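Local coordinates for DltD domain-containing protein (Beauveria bassiana, PDB 7D78) that is a fungal alpha/beta-hydrolase-fold thioesterase of the polyketide transferase family, a polyketide cyclase that probably forms medium-ring lactones, at residues R41-A46 against L67-A72; N200-A205 against Q240-W245. All coordinates share one frame; numbering follows the deposited sequence.

Interaction 1 of 2, residues R41-A46 against L67-A72; sequences RGRFYA and LLPDIA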
loop_
_atom_site.group_PDB
_atom_site.type_symbol
_atom_site.label_atom_id
_atom_site.label_comp_id
_atom_site.label_asym_id
_atom_site.label_seq_id
_atom_site.Cartn_x
_atom_site.Cartn_y
_atom_site.Cartn_z
ATOM N N ARG A 41 -2.360 -21.467 -4.677
ATOM C CA ARG A 41 -2.479 -22.681 -5.477
ATOM C C ARG A 41 -2.471 -22.359 -6.965
ATOM O O ARG A 41 -3.063 -21.366 -7.403
ATOM C CB ARG A 41 -3.772 -23.463 -5.112
ATOM C CG ARG A 41 -3.803 -23.835 -3.626
ATOM C CD ARG A 41 -4.898 -24.829 -3.242
ATOM N NE ARG A 41 -4.692 -25.232 -1.848
ATOM C CZ ARG A 41 -5.083 -24.504 -0.807
ATOM N NH1 ARG A 41 -5.731 -23.358 -1.012
ATOM N NH2 ARG A 41 -4.839 -24.916 0.432
ATOM N N GLY A 42 -1.821 -23.220 -7.748
ATOM C CA GLY A 42 -1.757 -23.004 -9.180
ATOM C C GLY A 42 -1.376 -24.251 -9.953
ATOM O O GLY A 42 -1.146 -25.321 -9.383
ATOM N N ARG A 43 -1.335 -24.098 -11.282
ATOM C CA ARG A 43 -0.927 -25.155 -12.204
ATOM C C ARG A 43 0.530 -24.943 -12.583
ATOM O O ARG A 43 0.900 -23.850 -13.015
ATOM C CB ARG A 43 -1.758 -25.148 -13.484
ATOM C CG ARG A 43 -3.256 -25.261 -13.315
ATOM C CD ARG A 43 -3.880 -25.218 -14.693
ATOM N NE ARG A 43 -5.282 -25.624 -14.686
ATOM C CZ ARG A 43 -5.983 -25.874 -15.784
ATOM N NH1 ARG A 43 -5.410 -25.772 -16.978
ATOM N NH2 ARG A 43 -7.255 -26.234 -15.684
ATOM N N PHE A 44 1.343 -25.984 -12.433
ATOM C CA PHE A 44 2.749 -25.943 -12.816
ATOM C C PHE A 44 2.947 -26.845 -14.025
ATOM O O PHE A 44 2.707 -28.056 -13.945
ATOM C CB PHE A 44 3.649 -26.379 -11.665
ATOM C CG PHE A 44 5.113 -26.258 -11.965
ATOM C CD1 PHE A 44 5.699 -25.009 -12.107
ATOM C CD2 PHE A 44 5.899 -27.390 -12.118
ATOM C CE1 PHE A 44 7.047 -24.882 -12.379
ATOM C CE2 PHE A 44 7.255 -27.279 -12.391
ATOM C CZ PHE A 44 7.834 -26.020 -12.525
ATOM N N TYR A 45 3.348 -26.249 -15.136
ATOM C CA TYR A 45 3.623 -26.954 -16.386
ATOM C C TYR A 45 5.136 -27.158 -16.465
ATOM O O TYR A 45 5.872 -26.238 -16.825
ATOM C CB TYR A 45 3.099 -26.149 -17.572
ATOM C CG TYR A 45 1.585 -25.998 -17.651
ATOM C CD1 TYR A 45 0.901 -25.118 -16.811
ATOM C CD2 TYR A 45 0.843 -26.713 -18.593
ATOM C CE1 TYR A 45 -0.487 -24.959 -16.898
ATOM C CE2 TYR A 45 -0.544 -26.567 -18.688
ATOM C CZ TYR A 45 -1.202 -25.687 -17.838
ATOM O OH TYR A 45 -2.569 -25.538 -17.926
ATOM N N ALA A 46 5.600 -28.357 -16.106
ATOM C CA ALA A 46 7.025 -28.645 -15.979
ATOM C C ALA A 46 7.641 -28.988 -17.332
ATOM O O ALA A 46 6.962 -29.439 -18.254
ATOM C CB ALA A 46 7.255 -29.809 -15.014
ATOM N N LEU A 67 -8.095 -18.309 -20.055
ATOM C CA LEU A 67 -7.201 -17.912 -21.152
ATOM C C LEU A 67 -5.761 -18.384 -20.990
ATOM O O LEU A 67 -5.160 -18.888 -21.948
ATOM C CB LEU A 67 -7.217 -16.389 -21.352
ATOM C CG LEU A 67 -8.612 -15.745 -21.483
ATOM C CD1 LEU A 67 -8.673 -14.363 -20.835
ATOM C CD2 LEU A 67 -9.099 -15.684 -22.939
ATOM N N LEU A 68 -5.199 -18.241 -19.791
ATOM C CA LEU A 68 -3.775 -18.505 -19.606
ATOM C C LEU A 68 -3.335 -19.948 -19.860
ATOM O O LEU A 68 -2.173 -20.127 -20.266
ATOM C CB LEU A 68 -3.359 -18.063 -18.193
ATOM C CG LEU A 68 -3.723 -16.607 -17.873
ATOM C CD1 LEU A 68 -3.042 -16.137 -16.583
ATOM C CD2 LEU A 68 -3.368 -15.680 -19.033
ATOM N N PRO A 69 -4.142 -20.995 -19.629
ATOM C CA PRO A 69 -3.623 -22.345 -19.902
ATOM C C PRO A 69 -3.130 -22.520 -21.326
ATOM O O PRO A 69 -2.110 -23.189 -21.541
ATOM C CB PRO A 69 -4.823 -23.244 -19.591
ATOM C CG PRO A 69 -5.541 -22.498 -18.509
ATOM C CD PRO A 69 -5.436 -21.059 -18.920
ATOM N N ASP A 70 -3.811 -21.916 -22.301
ATOM C CA ASP A 70 -3.353 -22.001 -23.683
ATOM C C ASP A 70 -1.954 -21.418 -23.840
ATOM O O ASP A 70 -1.109 -21.996 -24.536
ATOM C CB ASP A 70 -4.334 -21.284 -24.605
ATOM C CG ASP A 70 -5.670 -21.986 -24.688
ATOM O OD1 ASP A 70 -5.706 -23.222 -24.496
ATOM O OD2 ASP A 70 -6.679 -21.302 -24.946
ATOM N N ILE A 71 -1.692 -20.273 -23.205
ATOM C CA ILE A 71 -0.369 -19.655 -23.270
ATOM C C ILE A 71 0.664 -20.523 -22.559
ATOM O O ILE A 71 1.790 -20.699 -23.049
ATOM C CB ILE A 71 -0.418 -18.232 -22.673
ATOM C CG1 ILE A 71 -1.587 -17.434 -23.255
ATOM C CG2 ILE A 71 0.901 -17.489 -22.884
ATOM C CD1 ILE A 71 -1.291 -16.819 -24.597
ATOM N N ALA A 72 0.301 -21.087 -21.398
ATOM C CA ALA A 72 1.244 -21.896 -20.628
ATOM C C ALA A 72 1.663 -23.155 -21.382
ATOM O O ALA A 72 2.825 -23.580 -21.300
ATOM C CB ALA A 72 0.636 -22.280 -19.284
#
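Tyr45 reaches from strand 39-45 to Pro69 and Ala72 on the first turns of helix 68-77, a strand-to-helix contact on one face of the central mixed sheet of the alpha/beta hydrolase fold. The two segments run nearly parallel, with 20° between their directions and axes 10.2 Å apart, a separation that the side chains of Tyr45 and Arg43 bridge. The path of the tyrosine can be traced outward from CB, which points toward the helix. At chi1 -66° CG stands beside the backbone N and anti to the carbonyl carbon, and the ring runs back toward the N-terminal end of the helix. Tyr45 CG is 4.2 Å from Ala72 CB, whereas Tyr45 CD1 and CE1 are each 3.8 Å from it. The methyl therefore sits over one face of the ring, displaced toward the rim: a CH-pi contact in which Ala72 CB lies 3.9 Å from the Tyr45 ring centroid and 19° off the normal. Beyond CZ, Tyr45 OH passes Ala72 and meets the proline one turn earlier, 3.6 Å from Pro69 CB.

Tyr45 OH also accepts a hydrogen bond from Arg43, two residues earlier on the strand and so on the same side of the sheet. The arginine chain is extended from CG to NE, carrying the guanidinium out to the level of the phenol. Arg43 NH1 donates to Tyr45 OH over 3.0 Å in a fairly straight bond, with the oxygen close to the guanidinium plane, which fixes the guanidinium beside the phenol oxygen. Phe27 adds a second ring against Tyr45, and Glu73 and Gln76 of the same helix also touch it. Ala72 turns its methyl to strand 81-86 as well, against Thr82 and Ile84. Arg43 NH1 leans obliquely on the pyrrolidine ring, 3.6 Å from Pro69 CG.

Interaction 2 of 2, residues N200-A205 against Q240-W245; sequences NPIGMA and QKLAWW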
loop_
_atom_site.group_PDB
_atom_site.type_symbol
_atom_site.label_atom_id
_atom_site.label_comp_id
_atom_site.label_asym_id
_atom_site.label_seq_id
_atom_site.Cartn_x
_atom_site.Cartn_y
_atom_site.Cartn_z
ATOM N N ASN A 200 -18.948 0.469 -12.243
ATOM C CA ASN A 200 -18.578 0.118 -10.881
ATOM C C ASN A 200 -18.346 1.415 -10.121
ATOM O O ASN A 200 -18.243 2.489 -10.730
ATOM C CB ASN A 200 -17.337 -0.790 -10.860
ATOM C CG ASN A 200 -16.173 -0.201 -11.617
ATOM O OD1 ASN A 200 -15.643 0.843 -11.240
ATOM N ND2 ASN A 200 -15.758 -0.871 -12.691
ATOM N N PRO A 201 -18.278 1.355 -8.782
ATOM C CA PRO A 201 -18.322 2.598 -7.992
ATOM C C PRO A 201 -17.162 3.549 -8.212
ATOM O O PRO A 201 -17.327 4.755 -7.974
ATOM C CB PRO A 201 -18.349 2.087 -6.545
ATOM C CG PRO A 201 -19.030 0.774 -6.647
ATOM C CD PRO A 201 -18.485 0.173 -7.924
ATOM N N ILE A 202 -15.980 3.072 -8.612
ATOM C CA ILE A 202 -14.849 3.991 -8.763
ATOM C C ILE A 202 -14.593 4.366 -10.217
ATOM O O ILE A 202 -13.767 5.258 -10.479
ATOM C CB ILE A 202 -13.556 3.429 -8.126
ATOM C CG1 ILE A 202 -13.051 2.205 -8.882
ATOM C CG2 ILE A 202 -13.779 3.081 -6.645
ATOM C CD1 ILE A 202 -11.670 1.708 -8.379
ATOM N N GLY A 203 -15.271 3.725 -11.163
ATOM C CA GLY A 203 -15.076 4.036 -12.570
ATOM C C GLY A 203 -13.876 3.379 -13.222
ATOM O O GLY A 203 -13.294 3.954 -14.148
ATOM N N MET A 204 -13.494 2.176 -12.792
ATOM C CA MET A 204 -12.263 1.575 -13.293
ATOM C C MET A 204 -12.524 0.751 -14.547
ATOM O O MET A 204 -13.633 0.257 -14.771
ATOM C CB MET A 204 -11.612 0.686 -12.224
ATOM C CG MET A 204 -12.459 -0.502 -11.780
ATOM S SD MET A 204 -11.574 -1.688 -10.704
ATOM C CE MET A 204 -10.619 -2.577 -11.930
ATOM N N ALA A 205 -11.477 0.620 -15.366
ATOM C CA ALA A 205 -11.394 -0.405 -16.414
ATOM C C ALA A 205 -12.536 -0.300 -17.424
ATOM O O ALA A 205 -13.137 -1.304 -17.816
ATOM C CB ALA A 205 -11.340 -1.810 -15.812
ATOM N N GLN A 240 -10.501 0.463 -1.564
ATOM C CA GLN A 240 -9.595 1.132 -0.634
ATOM C C GLN A 240 -8.139 0.823 -0.978
ATOM O O GLN A 240 -7.286 1.721 -0.989
ATOM C CB GLN A 240 -9.916 0.711 0.801
ATOM C CG GLN A 240 -8.969 1.294 1.854
ATOM C CD GLN A 240 -9.067 2.805 1.946
ATOM O OE1 GLN A 240 -8.273 3.544 1.340
ATOM N NE2 GLN A 240 -10.050 3.277 2.688
ATOM N N LYS A 241 -7.834 -0.446 -1.261
ATOM C CA LYS A 241 -6.478 -0.808 -1.664
ATOM C C LYS A 241 -6.084 -0.101 -2.955
ATOM O O LYS A 241 -4.943 0.346 -3.104
ATOM C CB LYS A 241 -6.370 -2.327 -1.829
ATOM C CG LYS A 241 -6.889 -3.142 -0.635
ATOM C CD LYS A 241 -6.243 -2.661 0.668
ATOM C CE LYS A 241 -6.829 -3.359 1.894
ATOM N NZ LYS A 241 -6.156 -2.882 3.156
ATOM N N LEU A 242 -7.017 0.007 -3.902
ATOM C CA LEU A 242 -6.712 0.688 -5.155
ATOM C C LEU A 242 -6.532 2.186 -4.951
ATOM O O LEU A 242 -5.807 2.826 -5.721
ATOM C CB LEU A 242 -7.814 0.426 -6.188
ATOM C CG LEU A 242 -8.043 -1.049 -6.551
ATOM C CD1 LEU A 242 -9.068 -1.155 -7.665
ATOM C CD2 LEU A 242 -6.720 -1.706 -6.972
ATOM N N ALA A 243 -7.173 2.765 -3.927
ATOM C CA ALA A 243 -6.982 4.190 -3.669
ATOM C C ALA A 243 -5.551 4.480 -3.243
ATOM O O ALA A 243 -4.988 5.518 -3.605
ATOM C CB ALA A 243 -7.960 4.672 -2.597
ATOM N N TRP A 244 -4.971 3.578 -2.445
ATOM C CA TRP A 244 -3.614 3.739 -1.935
ATOM C C TRP A 244 -2.568 3.512 -3.021
ATOM O O TRP A 244 -1.525 4.173 -3.024
ATOM C CB TRP A 244 -3.354 2.739 -0.807
ATOM C CG TRP A 244 -4.190 2.806 0.470
ATOM C CD1 TRP A 244 -4.584 1.733 1.229
ATOM C CD2 TRP A 244 -4.676 3.973 1.153
ATOM N NE1 TRP A 244 -5.279 2.159 2.329
ATOM C CE2 TRP A 244 -5.352 3.526 2.310
ATOM C CE3 TRP A 244 -4.601 5.347 0.906
ATOM C CZ2 TRP A 244 -5.959 4.404 3.208
ATOM C CZ3 TRP A 244 -5.194 6.215 1.796
ATOM C CH2 TRP A 244 -5.874 5.741 2.934
ATOM N N TRP A 245 -2.837 2.584 -3.939
ATOM C CA TRP A 245 -1.848 2.115 -4.899
ATOM C C TRP A 245 -1.472 3.219 -5.873
ATOM O O TRP A 245 -2.343 3.849 -6.481
ATOM C CB TRP A 245 -2.416 0.927 -5.669
ATOM C CG TRP A 245 -1.427 0.034 -6.354
ATOM C CD1 TRP A 245 -0.109 -0.160 -6.029
ATOM C CD2 TRP A 245 -1.698 -0.829 -7.467
ATOM N NE1 TRP A 245 0.454 -1.100 -6.878
ATOM C CE2 TRP A 245 -0.500 -1.516 -7.770
ATOM C CE3 TRP A 245 -2.845 -1.092 -8.236
ATOM C CZ2 TRP A 245 -0.418 -2.451 -8.803
ATOM C CZ3 TRP A 245 -2.763 -2.019 -9.255
ATOM C CH2 TRP A 245 -1.556 -2.696 -9.526
#
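A type I beta turn, Asn200 to Gly203, opens the loop segment that meets the end of helix 238-244 in this alpha/beta hydrolase, and the buried contact between them is wholly apolar. Leu242 carries the helix side. Its CD1 methyl meets two side chains of the loop: Ile202 CD1 approaches Leu242 CD1 to 3.9 Å, and Met204 SD lies 4.0 Å from that same Leu242 CD1. Both loop side chains cross the leucine at about a right angle, and each meets it through one atom. In Ile202 chi1 of 67° sets CG1 between the backbone N and the carbonyl carbon, and an extended chi2 then sends CD1 out to the helix.

Asn200 fixes the backbone on the Met204 side of the turn, folding its amide back over it. Met204 N donates to Asn200 OD1 at 3.0 Å in the carbonyl plane, on a lone pair; Gly203 N adds a weak bond to that oxygen. Gly203 has positive phi (82°), a conformation suited to glycine.

Around the contact, Phe135 and Pro103 pack on Leu242, while Ala171 and Tyr163 touch Ile202. On the helix, Lys241 forms a salt bridge with Glu108 of the second subunit. The amide nitrogen completes the clasp on residues 200-204: Asn200 ND2 donates to Met204 O over 3.2 Å at 167°.

In the fold
Interaction 1 and interaction 2 lie on opposite sides of the chain's centre, 28 Å apart between centres and about 14 Å at their nearest atoms, and do not touch. They follow one another along the chain. Interaction 1 belongs to the central sheet and its flanking helix, whereas interaction 2 joins a loop and a short helix that both lie in sequence between strands 150-156 and 259-264. Interaction 2 lies near the probable active site: the Met204 side chain is close to, without touching, Ser134, His296 and Asp267, a probable Ser-His-Asp triad, and about 5 Å from a glycerol that probably came from the crystallisation liquor. The Ile202 side chain is about 9 Å from the sodium ion at Glu166 and Lys170.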